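Local coordinates for protein uronate isomerase (Bacillus halodurans C-125, PDB 3HK5) that probably isomerises uronates such as D-glucuronate to the corresponding keto sugar acids, as a zinc-binding member of the uronate isomerase family, at residues P217-V222 / P254-I259. Numbering follows the deposited sequence.
Sequences PVYMAV and PFAMMI. With RAT (D-arabinaric acid), chain C.
Met220, Ala221 and Val222 pair in parallel with Phe255, Ala256 and Met257, the short strand axes 4.7 Å apart at 16°, through four backbone hydrogen bonds: Met220 N to Pro254 O, Ala256 N to Met220 O (2.8 Å and practically straight), Val222 N to Ala256 O, more bent at 143°, and Met258 N to Val222 O. On one face, Tyr219 leans over the second strand: its CB lies 3.5 Å from Pro254 CG, and its ring atoms CD1 and CE1 rest against Ala256 CB. The ring reaches there because CG stands between the backbone N and the carbonyl carbon (chi1 64°). Ala221 CB sits at the edge of this ring, in its plane, and 3.8 Å from Ala256 CB. The phenol end is held by a hydrogen bond from Tyr219 OH to Met25 O. Pro254 also sets its CD 3.3 Å from Val218 O; an alanine here would probably open a gap beside Tyr219 CB and take away the ring carbons that pack on Val218 O. On the opposite face, Val222 CG1 meets the Phe255 ring obliquely, 3.7 Å from CZ, while Met257 CG lies over one face of the ring, offset toward the rim, and Leu175 of helix 172-176 touches both Val222 and Phe255. At the last of these bonds, the side chain of Met258, bent at chi3, brings CE close to O1B of D-arabinaric acid, though the modelled 3.0 Å is unusually short and the exact spacing doubtful; the same side chain touches His26, a zinc ligand. The pairing closes the right-handed beta-alpha-beta crossover through helix 235-250, characteristic of the (beta/alpha)8 barrel of the amidohydrolase superfamily, and leads its second strand to the metal and sugar-acid site.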
loop_
_atom_site.group_PDB
_atom_site.type_symbol
_atom_site.label_atom_id
_atom_site.label_comp_id
_atom_site.label_asym_id
_atom_site.label_seq_id
_atom_site.Cartn_x
_atom_site.Cartn_y
_atom_site.Cartn_z
ATOM N N PRO A 217 -28.799 12.728 -27.342
ATOM C CA PRO A 217 -27.648 13.453 -26.799
ATOM C C PRO A 217 -26.430 13.474 -27.704
ATOM O O PRO A 217 -26.185 12.534 -28.470
ATOM C CB PRO A 217 -27.375 12.711 -25.506
ATOM C CG PRO A 217 -27.618 11.303 -25.913
ATOM C CD PRO A 217 -28.914 11.400 -26.713
ATOM N N VAL A 218 -25.661 14.554 -27.614
ATOM C CA VAL A 218 -24.448 14.663 -28.413
ATOM C C VAL A 218 -23.365 13.796 -27.765
ATOM O O VAL A 218 -22.393 13.415 -28.413
ATOM C CB VAL A 218 -23.995 16.133 -28.530
ATOM C CG1 VAL A 218 -25.023 16.902 -29.347
ATOM C CG2 VAL A 218 -23.856 16.763 -27.145
ATOM N N TYR A 219 -23.548 13.484 -26.482
ATOM C CA TYR A 219 -22.628 12.612 -25.748
ATOM C C TYR A 219 -23.181 12.241 -24.364
ATOM O O TYR A 219 -24.115 12.873 -23.881
ATOM C CB TYR A 219 -21.242 13.269 -25.610
ATOM C CG TYR A 219 -21.195 14.542 -24.787
ATOM C CD1 TYR A 219 -21.346 14.505 -23.402
ATOM C CD2 TYR A 219 -20.979 15.779 -25.392
ATOM C CE1 TYR A 219 -21.281 15.665 -22.635
ATOM C CE2 TYR A 219 -20.916 16.951 -24.635
ATOM C CZ TYR A 219 -21.066 16.883 -23.260
ATOM O OH TYR A 219 -21.006 18.023 -22.500
ATOM N N MET A 220 -22.644 11.183 -23.763
ATOM C CA MET A 220 -23.057 10.769 -22.424
ATOM C C MET A 220 -21.924 11.280 -21.537
ATOM O O MET A 220 -20.760 11.217 -21.932
ATOM C CB MET A 220 -23.179 9.237 -22.318
ATOM C CG MET A 220 -24.430 8.633 -22.982
ATOM S SD MET A 220 -24.505 6.805 -22.874
ATOM C CE MET A 220 -23.398 6.348 -24.166
ATOM N N ALA A 221 -22.248 11.779 -20.346
ATOM C CA ALA A 221 -21.216 12.337 -19.475
ATOM C C ALA A 221 -21.315 11.941 -18.013
ATOM O O ALA A 221 -22.374 11.530 -17.538
ATOM C CB ALA A 221 -21.231 13.857 -19.588
ATOM N N VAL A 222 -20.196 12.087 -17.306
ATOM C CA VAL A 222 -20.114 11.780 -15.878
ATOM C C VAL A 222 -18.939 12.529 -15.244
ATOM O O VAL A 222 -17.908 12.736 -15.896
ATOM C CB VAL A 222 -19.893 10.259 -15.629
ATOM C CG1 VAL A 222 -18.499 9.842 -16.115
ATOM C CG2 VAL A 222 -20.037 9.942 -14.135
ATOM N N PRO A 254 -19.862 9.880 -28.147
ATOM C CA PRO A 254 -18.678 9.949 -27.292
ATOM C C PRO A 254 -19.018 9.941 -25.802
ATOM O O PRO A 254 -20.136 10.280 -25.394
ATOM C CB PRO A 254 -18.001 11.249 -27.732
ATOM C CG PRO A 254 -19.129 12.086 -28.191
ATOM C CD PRO A 254 -20.018 11.117 -28.934
ATOM N N PHE A 255 -18.034 9.542 -25.003
ATOM C CA PHE A 255 -18.166 9.480 -23.549
ATOM C C PHE A 255 -17.333 10.608 -22.936
ATOM O O PHE A 255 -16.116 10.669 -23.120
ATOM C CB PHE A 255 -17.676 8.109 -23.063
ATOM C CG PHE A 255 -17.787 7.893 -21.577
ATOM C CD1 PHE A 255 -18.836 8.443 -20.845
ATOM C CD2 PHE A 255 -16.880 7.062 -20.923
ATOM C CE1 PHE A 255 -18.979 8.161 -19.481
ATOM C CE2 PHE A 255 -17.014 6.775 -19.567
ATOM C CZ PHE A 255 -18.068 7.326 -18.844
ATOM N N ALA A 256 -17.995 11.505 -22.217
ATOM C CA ALA A 256 -17.304 12.618 -21.581
ATOM C C ALA A 256 -17.047 12.307 -20.117
ATOM O O ALA A 256 -17.961 11.938 -19.385
ATOM C CB ALA A 256 -18.131 13.892 -21.701
ATOM N N MET A 257 -15.793 12.457 -19.698
ATOM C CA MET A 257 -15.403 12.210 -18.323
ATOM C C MET A 257 -14.800 13.493 -17.751
ATOM O O MET A 257 -13.839 14.024 -18.293
ATOM C CB MET A 257 -14.373 11.066 -18.256
ATOM C CG MET A 257 -14.874 9.715 -18.799
ATOM S SD MET A 257 -13.703 8.340 -18.579
ATOM C CE MET A 257 -12.489 8.788 -19.776
ATOM N N MET A 258 -15.389 13.997 -16.670
ATOM C CA MET A 258 -14.905 15.205 -16.006
ATOM C C MET A 258 -14.339 14.671 -14.686
ATOM O O MET A 258 -15.064 14.432 -13.716
ATOM C CB MET A 258 -16.065 16.194 -15.801
ATOM C CG MET A 258 -16.895 16.431 -17.095
ATOM S SD MET A 258 -17.968 17.900 -17.115
ATOM C CE MET A 258 -19.132 17.448 -16.084
ATOM N N ILE A 259 -13.024 14.478 -14.686
ATOM C CA ILE A 259 -12.300 13.872 -13.575
ATOM C C ILE A 259 -11.592 14.793 -12.585
ATOM O O ILE A 259 -11.020 15.819 -12.967
ATOM C CB ILE A 259 -11.252 12.882 -14.152
ATOM C CG1 ILE A 259 -11.943 11.900 -15.105
ATOM C CG2 ILE A 259 -10.511 12.148 -13.022
ATOM C CD1 ILE A 259 -10.975 11.136 -16.003
HETATM O O1A RAT C . -19.898 18.393 -12.301
HETATM C C1 RAT C . -19.987 19.403 -13.047
HETATM O O1B RAT C . -20.459 19.414 -14.204
HETATM C C2 RAT C . -19.469 20.729 -12.490
HETATM O O2 RAT C . -19.196 21.623 -13.590
HETATM C C3 RAT C . -20.488 21.374 -11.521
HETATM O O3 RAT C . -21.634 21.835 -12.252
HETATM C C4 RAT C . -19.899 22.566 -10.710
HETATM O O4 RAT C . -20.705 22.839 -9.564
HETATM C C5 RAT C . -19.792 23.867 -11.539
HETATM O O5A RAT C . -20.574 24.800 -11.275
HETATM O O5B RAT C . -18.903 23.899 -12.440
#